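PDB 1E0C: sulfurtransferase from Azotobacter vinelandii, which catalyses transfer of sulfur from thiosulfate to cyanide, as rhodaneses do, probably by way of an enzyme-bound persulfide intermediate. Local coordinates for residues D2-L7 against P23-V28; G116-L121 against S202-I207; L180-G185 against W261-D266. All coordinates share one frame; numbering follows the deposited sequence.

Interaction 1 (D2-L7 against P23-V28); sequences DDFASL and PELILV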
ATOM      1  N   ASP A   2      10.937 -16.653 -10.490  1.00 52.22           N
ATOM      2  CA  ASP A   2      10.597 -18.050 -10.600  1.00 49.09           C
ATOM      3  C   ASP A   2       9.142 -18.316 -10.946  1.00 43.69           C
ATOM      4  O   ASP A   2       8.649 -17.844 -11.971  1.00 38.33           O
ATOM      5  CB  ASP A   2      11.034 -18.833  -9.364  1.00 60.38           C
ATOM      6  CG  ASP A   2      12.533 -18.787  -9.141  1.00 64.72           C
ATOM      7  OD1 ASP A   2      13.287 -18.841 -10.135  1.00 78.18           O
ATOM      8  OD2 ASP A   2      12.959 -18.698  -7.970  1.00 71.40           O
ATOM      9  N   ASP A   3       8.439 -19.056 -10.102  1.00 35.60           N
ATOM     10  CA  ASP A   3       7.093 -19.533 -10.319  1.00 35.04           C
ATOM     11  C   ASP A   3       6.048 -18.443 -10.509  1.00 29.22           C
ATOM     12  O   ASP A   3       4.921 -18.727 -10.927  1.00 24.19           O
ATOM     13  CB  ASP A   3       6.661 -20.417  -9.135  1.00 44.10           C
ATOM     14  CG  ASP A   3       5.836 -21.612  -9.559  1.00 67.50           C
ATOM     15  OD1 ASP A   3       5.429 -21.677 -10.738  1.00 66.46           O
ATOM     16  OD2 ASP A   3       5.598 -22.501  -8.710  1.00 75.59           O
ATOM     17  N   PHE A   4       6.384 -17.216 -10.159  1.00 21.76           N
ATOM     18  CA  PHE A   4       5.475 -16.088 -10.197  1.00 19.90           C
ATOM     19  C   PHE A   4       5.773 -15.124 -11.340  1.00 21.92           C
ATOM     20  O   PHE A   4       5.011 -14.184 -11.572  1.00 24.90           O
ATOM     21  CB  PHE A   4       5.602 -15.308  -8.871  1.00 22.65           C
ATOM     22  CG  PHE A   4       4.957 -16.001  -7.706  1.00 17.30           C
ATOM     23  CD1 PHE A   4       5.648 -16.987  -7.016  1.00 23.08           C
ATOM     24  CD2 PHE A   4       3.677 -15.671  -7.300  1.00 17.07           C
ATOM     25  CE1 PHE A   4       5.063 -17.622  -5.936  1.00 18.23           C
ATOM     26  CE2 PHE A   4       3.090 -16.307  -6.223  1.00 23.09           C
ATOM     27  CZ  PHE A   4       3.788 -17.285  -5.544  1.00 17.61           C
ATOM     28  N   ALA A   5       6.900 -15.310 -12.011  1.00 25.25           N
ATOM     29  CA  ALA A   5       7.367 -14.400 -13.037  1.00 33.98           C
ATOM     30  C   ALA A   5       6.397 -14.149 -14.175  1.00 29.17           C
ATOM     31  O   ALA A   5       6.399 -13.045 -14.738  1.00 28.84           O
ATOM     32  CB  ALA A   5       8.721 -14.850 -13.573  1.00 34.15           C
ATOM     33  N   SER A   6       5.535 -15.101 -14.517  1.00 25.27           N
ATOM     34  CA  SER A   6       4.602 -14.888 -15.625  1.00 29.30           C
ATOM     35  C   SER A   6       3.402 -14.046 -15.224  1.00 27.29           C
ATOM     36  O   SER A   6       2.615 -13.635 -16.080  1.00 26.04           O
ATOM     37  CB  SER A   6       4.120 -16.247 -16.151  1.00 25.42           C
ATOM     38  OG  SER A   6       3.381 -16.919 -15.143  1.00 34.50           O
ATOM     39  N   LEU A   7       3.176 -13.855 -13.928  1.00 22.62           N
ATOM     40  CA  LEU A   7       1.985 -13.159 -13.458  1.00 18.86           C
ATOM     41  C   LEU A   7       2.163 -11.645 -13.402  1.00 12.96           C
ATOM     42  O   LEU A   7       3.254 -11.142 -13.150  1.00 17.97           O
ATOM     43  CB  LEU A   7       1.606 -13.657 -12.058  1.00 19.92           C
ATOM     44  CG  LEU A   7       1.351 -15.163 -11.923  1.00 18.99           C
ATOM     45  CD1 LEU A   7       1.312 -15.550 -10.449  1.00 19.84           C
ATOM     46  CD2 LEU A   7       0.036 -15.528 -12.602  1.00 26.64           C
ATOM     47  N   PRO A  23       9.182 -22.160  -3.028  1.00 15.31           N
ATOM     48  CA  PRO A  23      10.190 -21.913  -2.014  1.00 17.05           C
ATOM     49  C   PRO A  23      10.566 -20.444  -1.897  1.00 19.30           C
ATOM     50  O   PRO A  23      10.937 -19.994  -0.814  1.00 19.60           O
ATOM     51  CB  PRO A  23      11.390 -22.754  -2.441  1.00 20.26           C
ATOM     52  CG  PRO A  23      11.163 -23.038  -3.888  1.00 25.91           C
ATOM     53  CD  PRO A  23       9.666 -23.111  -4.061  1.00 18.77           C
ATOM     54  N   GLU A  24      10.472 -19.704  -2.986  1.00 14.12           N
ATOM     55  CA  GLU A  24      10.797 -18.288  -3.029  1.00 15.57           C
ATOM     56  C   GLU A  24       9.707 -17.398  -2.454  1.00 16.65           C
ATOM     57  O   GLU A  24       9.909 -16.195  -2.254  1.00 15.47           O
ATOM     58  CB  GLU A  24      11.103 -17.867  -4.472  1.00 18.67           C
ATOM     59  CG  GLU A  24       9.916 -17.853  -5.410  1.00 20.73           C
ATOM     60  CD  GLU A  24       9.655 -19.141  -6.152  1.00 31.59           C
ATOM     61  OE1 GLU A  24       9.985 -20.238  -5.654  1.00 19.50           O
ATOM     62  OE2 GLU A  24       9.085 -19.085  -7.268  1.00 31.29           O
ATOM     63  N   LEU A  25       8.528 -17.950  -2.212  1.00 13.76           N
ATOM     64  CA  LEU A  25       7.388 -17.162  -1.772  1.00 14.83           C
ATOM     65  C   LEU A  25       7.534 -16.662  -0.343  1.00 14.92           C
ATOM     66  O   LEU A  25       7.720 -17.428   0.606  1.00 12.21           O
ATOM     67  CB  LEU A  25       6.100 -17.985  -1.883  1.00 15.16           C
ATOM     68  CG  LEU A  25       4.831 -17.347  -1.311  1.00 18.50           C
ATOM     69  CD1 LEU A  25       4.500 -16.055  -2.063  1.00 14.50           C
ATOM     70  CD2 LEU A  25       3.671 -18.329  -1.409  1.00 16.05           C
ATOM     71  N   ILE A  26       7.377 -15.350  -0.194  1.00 10.22           N
ATOM     72  CA  ILE A  26       7.210 -14.741   1.117  1.00  9.76           C
ATOM     73  C   ILE A  26       5.792 -14.145   1.144  1.00 12.80           C
ATOM     74  O   ILE A  26       5.542 -13.141   0.486  1.00 12.06           O
ATOM     75  CB  ILE A  26       8.244 -13.659   1.447  1.00  9.46           C
ATOM     76  CG1 ILE A  26       9.661 -14.238   1.399  1.00  8.25           C
ATOM     77  CG2 ILE A  26       7.944 -13.095   2.840  1.00  9.06           C
ATOM     78  CD1 ILE A  26      10.746 -13.293   1.880  1.00 17.98           C
ATOM     79  N   LEU A  27       4.889 -14.860   1.780  1.00 11.04           N
ATOM     80  CA  LEU A  27       3.476 -14.486   1.834  1.00 12.39           C
ATOM     81  C   LEU A  27       3.223 -13.670   3.099  1.00 14.65           C
ATOM     82  O   LEU A  27       3.457 -14.129   4.214  1.00 14.79           O
ATOM     83  CB  LEU A  27       2.622 -15.745   1.824  1.00 10.23           C
ATOM     84  CG  LEU A  27       1.111 -15.604   1.955  1.00 13.13           C
ATOM     85  CD1 LEU A  27       0.556 -14.751   0.806  1.00 11.77           C
ATOM     86  CD2 LEU A  27       0.462 -16.989   1.913  1.00 12.30           C
ATOM     87  N   VAL A  28       2.779 -12.438   2.897  1.00 10.12           N
ATOM     88  CA  VAL A  28       2.626 -11.494   4.005  1.00  7.88           C
ATOM     89  C   VAL A  28       1.165 -11.148   4.244  1.00 12.33           C
ATOM     90  O   VAL A  28       0.456 -10.683   3.357  1.00 11.01           O
ATOM     91  CB  VAL A  28       3.404 -10.192   3.696  1.00  8.80           C
ATOM     92  CG1 VAL A  28       3.276  -9.202   4.838  1.00 11.40           C
ATOM     93  CG2 VAL A  28       4.852 -10.531   3.390  1.00 10.11           C
TER
HETATM   94  O   HOH W   1      12.604 -20.730  -6.158  1.00 47.99           O

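Interaction 2 (G116-L121 against S202-I207); sequences GLTAWL and SRALRI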
ATOM      1  N   GLY A 116      -7.489  -9.700  -1.391  1.00 11.95           N
ATOM      2  CA  GLY A 116      -6.862 -10.241  -0.200  1.00  8.91           C
ATOM      3  C   GLY A 116      -7.636 -11.390   0.421  1.00 10.42           C
ATOM      4  O   GLY A 116      -8.158 -12.284  -0.247  1.00 11.39           O
ATOM      5  N   LEU A 117      -7.704 -11.392   1.751  1.00 11.27           N
ATOM      6  CA  LEU A 117      -8.394 -12.476   2.461  1.00 10.16           C
ATOM      7  C   LEU A 117      -9.881 -12.490   2.166  1.00 11.30           C
ATOM      8  O   LEU A 117     -10.539 -13.530   2.262  1.00 13.45           O
ATOM      9  CB  LEU A 117      -8.148 -12.331   3.970  1.00  9.79           C
ATOM     10  CG  LEU A 117      -8.642 -13.508   4.825  1.00 16.06           C
ATOM     11  CD1 LEU A 117      -7.730 -14.712   4.642  1.00 16.39           C
ATOM     12  CD2 LEU A 117      -8.677 -13.097   6.294  1.00 16.57           C
ATOM     13  N   THR A 118     -10.476 -11.317   1.933  1.00 12.98           N
ATOM     14  CA  THR A 118     -11.903 -11.264   1.607  1.00 10.30           C
ATOM     15  C   THR A 118     -12.194 -12.160   0.403  1.00  9.73           C
ATOM     16  O   THR A 118     -13.083 -13.007   0.475  1.00 14.50           O
ATOM     17  CB  THR A 118     -12.323  -9.818   1.272  1.00 15.25           C
ATOM     18  OG1 THR A 118     -11.746  -8.956   2.267  1.00 13.15           O
ATOM     19  CG2 THR A 118     -13.839  -9.673   1.317  1.00 13.14           C
ATOM     20  N   ALA A 119     -11.409 -12.019  -0.653  1.00  8.73           N
ATOM     21  CA  ALA A 119     -11.608 -12.820  -1.861  1.00 11.21           C
ATOM     22  C   ALA A 119     -11.241 -14.280  -1.617  1.00 17.93           C
ATOM     23  O   ALA A 119     -11.928 -15.195  -2.078  1.00 10.94           O
ATOM     24  CB  ALA A 119     -10.785 -12.236  -3.005  1.00 13.71           C
ATOM     25  N   TRP A 120     -10.174 -14.509  -0.861  1.00 13.80           N
ATOM     26  CA  TRP A 120      -9.770 -15.862  -0.484  1.00 16.73           C
ATOM     27  C   TRP A 120     -10.906 -16.573   0.249  1.00 16.00           C
ATOM     28  O   TRP A 120     -11.278 -17.692  -0.119  1.00 15.47           O
ATOM     29  CB  TRP A 120      -8.536 -15.806   0.432  1.00 10.33           C
ATOM     30  CG  TRP A 120      -7.893 -17.140   0.681  1.00 15.24           C
ATOM     31  CD1 TRP A 120      -8.127 -17.976   1.735  1.00 14.52           C
ATOM     32  CD2 TRP A 120      -6.879 -17.764  -0.114  1.00 12.66           C
ATOM     33  NE1 TRP A 120      -7.333 -19.099   1.623  1.00 12.93           N
ATOM     34  CE2 TRP A 120      -6.539 -18.979   0.518  1.00 10.80           C
ATOM     35  CE3 TRP A 120      -6.218 -17.418  -1.298  1.00  7.89           C
ATOM     36  CZ2 TRP A 120      -5.597 -19.851  -0.019  1.00  8.96           C
ATOM     37  CZ3 TRP A 120      -5.268 -18.270  -1.817  1.00 13.06           C
ATOM     38  CH2 TRP A 120      -4.968 -19.490  -1.176  1.00 14.00           C
ATOM     39  N   LEU A 121     -11.469 -15.921   1.264  1.00 12.57           N
ATOM     40  CA  LEU A 121     -12.554 -16.526   2.033  1.00 14.65           C
ATOM     41  C   LEU A 121     -13.819 -16.682   1.192  1.00 17.61           C
ATOM     42  O   LEU A 121     -14.555 -17.667   1.337  1.00 14.87           O
ATOM     43  CB  LEU A 121     -12.876 -15.722   3.279  1.00 13.79           C
ATOM     44  CG  LEU A 121     -11.802 -15.610   4.367  1.00 19.04           C
ATOM     45  CD1 LEU A 121     -12.157 -14.487   5.333  1.00 18.42           C
ATOM     46  CD2 LEU A 121     -11.664 -16.931   5.115  1.00 21.94           C
ATOM     47  N   SER A 202     -18.931  -6.159  -4.571  1.00 15.06           N
ATOM     48  CA  SER A 202     -19.647  -7.291  -5.154  1.00 19.99           C
ATOM     49  C   SER A 202     -18.688  -8.383  -5.603  1.00 17.29           C
ATOM     50  O   SER A 202     -19.106  -9.468  -6.016  1.00 19.69           O
ATOM     51  CB  SER A 202     -20.501  -6.813  -6.340  1.00 16.50           C
ATOM     52  OG  SER A 202     -19.695  -6.657  -7.495  1.00 16.52           O
ATOM     53  N   ARG A 203     -17.392  -8.087  -5.628  1.00 11.89           N
ATOM     54  CA  ARG A 203     -16.360  -9.034  -6.000  1.00  9.84           C
ATOM     55  C   ARG A 203     -15.317  -9.171  -4.888  1.00 10.75           C
ATOM     56  O   ARG A 203     -14.118  -9.239  -5.149  1.00 10.44           O
ATOM     57  CB  ARG A 203     -15.688  -8.652  -7.325  1.00 16.23           C
ATOM     58  CG  ARG A 203     -16.679  -8.635  -8.488  1.00 20.09           C
ATOM     59  CD  ARG A 203     -16.130  -7.884  -9.684  1.00 30.07           C
ATOM     60  NE  ARG A 203     -14.874  -8.400 -10.159  1.00 35.41           N
ATOM     61  CZ  ARG A 203     -13.658  -7.903 -10.046  1.00 37.13           C
ATOM     62  NH1 ARG A 203     -13.413  -6.740  -9.448  1.00 16.25           N
ATOM     63  NH2 ARG A 203     -12.668  -8.615 -10.582  1.00 23.74           N
ATOM     64  N   ALA A 204     -15.806  -9.210  -3.653  1.00 12.07           N
ATOM     65  CA  ALA A 204     -14.980  -9.481  -2.483  1.00 16.09           C
ATOM     66  C   ALA A 204     -13.831  -8.503  -2.320  1.00 15.03           C
ATOM     67  O   ALA A 204     -12.714  -8.882  -1.959  1.00 11.66           O
ATOM     68  CB  ALA A 204     -14.468 -10.920  -2.514  1.00 11.59           C
ATOM     69  N   LEU A 205     -14.073  -7.226  -2.605  1.00 12.63           N
ATOM     70  CA  LEU A 205     -13.121  -6.156  -2.426  1.00 12.73           C
ATOM     71  C   LEU A 205     -11.919  -6.208  -3.340  1.00 13.63           C
ATOM     72  O   LEU A 205     -10.927  -5.519  -3.111  1.00 12.32           O
ATOM     73  CB  LEU A 205     -12.714  -5.980  -0.959  1.00 12.49           C
ATOM     74  CG  LEU A 205     -13.870  -5.676   0.009  1.00 15.56           C
ATOM     75  CD1 LEU A 205     -13.370  -5.596   1.440  1.00 13.66           C
ATOM     76  CD2 LEU A 205     -14.563  -4.371  -0.390  1.00 17.05           C
ATOM     77  N   ARG A 206     -12.035  -6.905  -4.472  1.00  9.57           N
ATOM     78  CA  ARG A 206     -11.015  -6.801  -5.514  1.00 11.10           C
ATOM     79  C   ARG A 206     -11.027  -5.352  -6.036  1.00 11.96           C
ATOM     80  O   ARG A 206     -11.993  -4.625  -5.807  1.00 13.87           O
ATOM     81  CB  ARG A 206     -11.306  -7.737  -6.682  1.00 12.31           C
ATOM     82  CG  ARG A 206     -11.088  -9.225  -6.371  1.00  8.46           C
ATOM     83  CD  ARG A 206     -11.443 -10.032  -7.621  1.00 11.56           C
ATOM     84  NE  ARG A 206     -11.210 -11.458  -7.448  1.00  9.28           N
ATOM     85  CZ  ARG A 206     -11.891 -12.277  -6.667  1.00  9.43           C
ATOM     86  NH1 ARG A 206     -12.899 -11.881  -5.907  1.00 11.02           N
ATOM     87  NH2 ARG A 206     -11.531 -13.569  -6.647  1.00 14.97           N
ATOM     88  N   ILE A 207      -9.957  -5.001  -6.718  1.00  8.68           N
ATOM     89  CA  ILE A 207      -9.879  -3.684  -7.373  1.00 11.41           C
ATOM     90  C   ILE A 207     -10.920  -3.672  -8.495  1.00 15.55           C
ATOM     91  O   ILE A 207     -11.040  -4.684  -9.189  1.00 13.32           O
ATOM     92  CB  ILE A 207      -8.476  -3.471  -7.950  1.00 12.51           C
ATOM     93  CG1 ILE A 207      -7.453  -3.351  -6.808  1.00  9.25           C
ATOM     94  CG2 ILE A 207      -8.415  -2.231  -8.831  1.00 13.57           C
ATOM     95  CD1 ILE A 207      -6.046  -3.723  -7.227  1.00 11.72           C
TER
HETATM   96  O   HOH W   2     -13.641 -14.098  -4.205  1.00 24.84           O

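Interaction 3 (L180-G185 against W261-D266); sequences LAAKGG and WGNHPD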
ATOM      1  N   LEU A 180      -9.477  16.468  10.428  1.00 14.77           N
ATOM      2  CA  LEU A 180      -8.671  15.616  11.289  1.00 17.30           C
ATOM      3  C   LEU A 180      -7.269  16.183  11.483  1.00 18.79           C
ATOM      4  O   LEU A 180      -6.291  15.462  11.678  1.00 18.14           O
ATOM      5  CB  LEU A 180      -8.577  14.223  10.643  1.00 17.30           C
ATOM      6  CG  LEU A 180      -9.911  13.494  10.465  1.00 19.43           C
ATOM      7  CD1 LEU A 180      -9.686  12.105   9.879  1.00 17.78           C
ATOM      8  CD2 LEU A 180     -10.661  13.400  11.787  1.00 23.25           C
ATOM      9  N   ALA A 181      -7.187  17.499  11.365  1.00 13.77           N
ATOM     10  CA  ALA A 181      -5.932  18.224  11.544  1.00 13.32           C
ATOM     11  C   ALA A 181      -6.284  19.689  11.796  1.00 16.49           C
ATOM     12  O   ALA A 181      -7.473  20.034  11.765  1.00 15.40           O
ATOM     13  CB  ALA A 181      -5.025  18.066  10.340  1.00 11.32           C
ATOM     14  N   ALA A 182      -5.287  20.518  12.040  1.00 14.21           N
ATOM     15  CA  ALA A 182      -5.524  21.936  12.270  1.00 18.60           C
ATOM     16  C   ALA A 182      -6.259  22.559  11.082  1.00 18.08           C
ATOM     17  O   ALA A 182      -7.094  23.432  11.275  1.00 19.23           O
ATOM     18  CB  ALA A 182      -4.227  22.689  12.513  1.00 17.66           C
ATOM     19  N   LYS A 183      -5.886  22.146   9.875  1.00 17.55           N
ATOM     20  CA  LYS A 183      -6.493  22.666   8.658  1.00 11.77           C
ATOM     21  C   LYS A 183      -7.287  21.570   7.939  1.00 16.74           C
ATOM     22  O   LYS A 183      -6.816  20.440   7.826  1.00 15.96           O
ATOM     23  CB  LYS A 183      -5.396  23.166   7.707  1.00 14.97           C
ATOM     24  CG  LYS A 183      -4.559  24.294   8.304  1.00 15.96           C
ATOM     25  CD  LYS A 183      -3.466  24.737   7.354  1.00 21.94           C
ATOM     26  CE  LYS A 183      -2.263  23.798   7.406  1.00 15.54           C
ATOM     27  NZ  LYS A 183      -1.075  24.433   6.763  1.00 13.34           N
ATOM     28  N   GLY A 184      -8.454  21.941   7.444  1.00 19.03           N
ATOM     29  CA  GLY A 184      -9.292  21.018   6.676  1.00 22.38           C
ATOM     30  C   GLY A 184      -9.200  21.401   5.197  1.00 25.43           C
ATOM     31  O   GLY A 184      -8.913  22.556   4.883  1.00 23.40           O
ATOM     32  N   GLY A 185      -9.480  20.451   4.316  1.00 16.63           N
ATOM     33  CA  GLY A 185      -9.429  20.734   2.881  1.00 12.76           C
ATOM     34  C   GLY A 185      -8.507  19.724   2.203  1.00 16.09           C
ATOM     35  O   GLY A 185      -8.331  18.612   2.706  1.00 14.84           O
ATOM     36  N   TRP A 261       0.512  17.410   6.312  1.00 10.73           N
ATOM     37  CA  TRP A 261       0.113  18.565   5.508  1.00  9.04           C
ATOM     38  C   TRP A 261      -0.934  19.424   6.188  1.00 10.05           C
ATOM     39  O   TRP A 261      -0.870  20.668   6.132  1.00 14.72           O
ATOM     40  CB  TRP A 261      -0.415  18.125   4.128  1.00  9.70           C
ATOM     41  CG  TRP A 261      -0.448  19.215   3.093  1.00 12.18           C
ATOM     42  CD1 TRP A 261      -1.447  20.129   2.884  1.00 13.20           C
ATOM     43  CD2 TRP A 261       0.534  19.458   2.080  1.00 10.81           C
ATOM     44  NE1 TRP A 261      -1.136  20.931   1.808  1.00  8.35           N
ATOM     45  CE2 TRP A 261       0.082  20.547   1.306  1.00  9.55           C
ATOM     46  CE3 TRP A 261       1.764  18.881   1.767  1.00 10.88           C
ATOM     47  CZ2 TRP A 261       0.817  21.039   0.230  1.00 11.67           C
ATOM     48  CZ3 TRP A 261       2.493  19.361   0.697  1.00 11.97           C
ATOM     49  CH2 TRP A 261       2.015  20.453  -0.055  1.00 14.35           C
ATOM     50  N   GLY A 262      -1.881  18.812   6.887  1.00  9.25           N
ATOM     51  CA  GLY A 262      -2.960  19.554   7.526  1.00 10.84           C
ATOM     52  C   GLY A 262      -2.492  20.279   8.785  1.00 12.97           C
ATOM     53  O   GLY A 262      -3.238  21.070   9.354  1.00 13.57           O
ATOM     54  N   ASN A 263      -1.283  19.971   9.243  1.00 12.92           N
ATOM     55  CA  ASN A 263      -0.783  20.546  10.486  1.00 16.30           C
ATOM     56  C   ASN A 263       0.455  21.403  10.282  1.00 15.50           C
ATOM     57  O   ASN A 263       0.862  22.129  11.203  1.00 18.67           O
ATOM     58  CB  ASN A 263      -0.483  19.421  11.488  1.00 13.50           C
ATOM     59  CG  ASN A 263      -1.745  18.822  12.075  1.00 12.09           C
ATOM     60  OD1 ASN A 263      -2.607  19.531  12.587  1.00 12.49           O
ATOM     61  ND2 ASN A 263      -1.902  17.506  11.948  1.00 15.33           N
ATOM     62  N   HIS A 264       1.112  21.295   9.131  1.00 11.95           N
ATOM     63  CA  HIS A 264       2.394  22.009   8.974  1.00 13.77           C
ATOM     64  C   HIS A 264       2.127  23.470   8.653  1.00 17.39           C
ATOM     65  O   HIS A 264       1.187  23.792   7.929  1.00 13.06           O
ATOM     66  CB  HIS A 264       3.218  21.347   7.867  1.00 11.83           C
ATOM     67  CG  HIS A 264       4.665  21.735   7.927  1.00 13.91           C
ATOM     68  ND1 HIS A 264       5.144  22.905   7.365  1.00 15.65           N
ATOM     69  CD2 HIS A 264       5.717  21.148   8.539  1.00 15.14           C
ATOM     70  CE1 HIS A 264       6.444  22.992   7.597  1.00 18.21           C
ATOM     71  NE2 HIS A 264       6.812  21.940   8.315  1.00 13.51           N
ATOM     72  N   PRO A 265       2.953  24.382   9.141  1.00 15.27           N
ATOM     73  CA  PRO A 265       2.742  25.797   8.905  1.00 15.60           C
ATOM     74  C   PRO A 265       2.918  26.216   7.453  1.00 14.05           C
ATOM     75  O   PRO A 265       2.352  27.244   7.063  1.00 15.73           O
ATOM     76  CB  PRO A 265       3.790  26.492   9.775  1.00 13.10           C
ATOM     77  CG  PRO A 265       4.246  25.469  10.749  1.00 18.42           C
ATOM     78  CD  PRO A 265       4.072  24.127  10.082  1.00 16.20           C
ATOM     79  N   ASP A 266       3.716  25.515   6.663  1.00  9.99           N
ATOM     80  CA  ASP A 266       4.045  25.987   5.322  1.00 10.76           C
ATOM     81  C   ASP A 266       3.042  25.555   4.254  1.00 19.90           C
ATOM     82  O   ASP A 266       3.200  25.948   3.093  1.00 18.43           O
ATOM     83  CB  ASP A 266       5.412  25.460   4.885  1.00  9.64           C
ATOM     84  CG  ASP A 266       6.581  25.979   5.690  1.00 15.70           C
ATOM     85  OD1 ASP A 266       6.390  26.934   6.458  1.00 16.61           O
ATOM     86  OD2 ASP A 266       7.681  25.405   5.542  1.00 16.18           O
TER
HETATM   87  O   HOH W   3      -3.843  15.586  12.591  1.00 23.34           O
HETATM   88  O   HOH W   4      -0.645  27.035   7.657  1.00 35.74           O

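Interaction 1 (D2-L7 against P23-V28)
Exposed Asp2 and Asp3 meet the buried Glu24, and buried Phe4 packs on Leu25. The direct polar link runs from the backbone: the model places Asp3 N 2.9 Å from Glu24 OE2 as a hydrogen bond, but the position of that oxygen is uncertain, so the detail is doubtful. A glutamate suits the spot because it is long enough to bring an acceptor to the turning N-terminal chain. Its CG lies between its own backbone N and carbonyl carbon (chi1 70°), and the chain bends at chi2, which folds the carboxylate toward Asp2 and Asp3.

Water mediates the acid pair. Water 1 donates to both Asp2 OD2 and Glu24 OE1, 2.7 Å from each, so the carboxylates, with planes nearly perpendicular, share one hydrogen-bond donor that probably eases their mutual repulsion.

The apolar contact is Phe4 CZ against Leu25 CD1 at 3.8 Å. Both side chains also touch Val85 of the adjacent strand, and the Phe4 ring meets that of His111, a fitting place for a broad, flat residue. The N-terminal segment is thus laid against the start of strand 25-29, in the five-stranded parallel sheet of an alpha/beta rhodanese domain.

Interaction 2 (G116-L121 against S202-I207)
Ala119 and Ala204 set the spacing here, Ala204 CB lying 3.5 Å from Ala119 CA. Two methyl side chains allow the turn 203-206 to come right up to helix 116-122. The Ala119 methyl also sits over one face of the Arg206 guanidinium, offset toward its rim, with CB 3.6 Å from NH1. Arg206 gets there by an extended chain from CG to NE, which carries the flat group alongside the helix. Its rotation is well fixed: NH1 donates to Arg203 O at 3.0 Å, with that oxygen nearly in the guanidinium plane, and also to water 2, which in turn donates to Ala119 O. NE and NH2 form salt bridges with Glu12 and Glu123, which probably balance the buried charge.

This is an interface between the two tandem rhodanese-like regions of the chain. The second contributes a type I' turn, with Ala204 and Leu205 both in left-handed backbone conformation, leading into the short, weakly bonded strand 206-207, which pairs antiparallel with strand 199-200.

Thr118 covers the other part of the turn, its two branches dividing the work. With CG2 anti to the backbone N and OG1 beside that N (chi1 -45°), its methyl branch packs on the peptide of Ala204, CG2 lying 3.6 Å from Ala204 O, while CB is 3.4 Å from the same oxygen. Leu205 reaches over with CD1, which lies 3.8 Å from Thr118 OG1 and 4.1 Å from Thr118 CG2.

Interaction 3 (L180-G185 against W261-D266)
Lys183 lies along the backbone of residues 261-264, each atom from CB to NZ meeting a carbonyl. CB begins beside Gly262 O at 3.4 Å, the same oxygen that accepts a hydrogen bond from Lys183 N at 2.9 Å, in the carbonyl plane. CG passes that oxygen at 3.6 Å, and CD swings wider. A bend at chi3 (-80°) then turns the chain back, so that CE lies 3.5 Å from both Gly262 O and His264 O. At the tip, NZ donates to His264 O over a short 2.6 Å, nearly in line with the C=O bond. Water 4 links NZ to Pro265 O, and Thr267 O is a further acceptor. Lysine suits this course: a flexible apolar stem ending in an amine with several hydrogens for clustered carbonyls.

The contact ties the loop between helix 171-174 and strand 191-192 to the chain leaving helix 257-261, within the second rhodanese-like domain. On the same loop Leu180 touches Gln231, the neighbour of Cys230, which carries a persulfide.

Asn263 serves the other end. Its OD1 accepts from Ala182 N at 2.9 Å in a nearly straight bond (166°), the donor standing above the amide carbonyl plane, while ND2 is joined through water 3 to Leu180 O. The small Ala181 methyl lies against this amide, 3.6 Å from ND2, and also 3.6 Å from Gly262 O, an approach that the lack of a CB on Gly262 permits.

All three contacts are partly buried, but they do different work. Interaction 1 stays at the first domain, mixing a water-bridged pair of acids, one exposed and one buried, with an apolar pair against the central sheet. Interaction 2, about 20 Å from it between centres, joins the two rhodanese-like regions; it has no direct hydrogen bond across its segments and relies on close methyl packing, an arginine and one bridging water. Interaction 3 lies across the chain's centre from interaction 1, about 41 Å away between centres, and holds two loops of the second domain by direct hydrogen bonds to backbone atoms. No two contacts touch, though the segments of interactions 2 and 3 alternate along the chain.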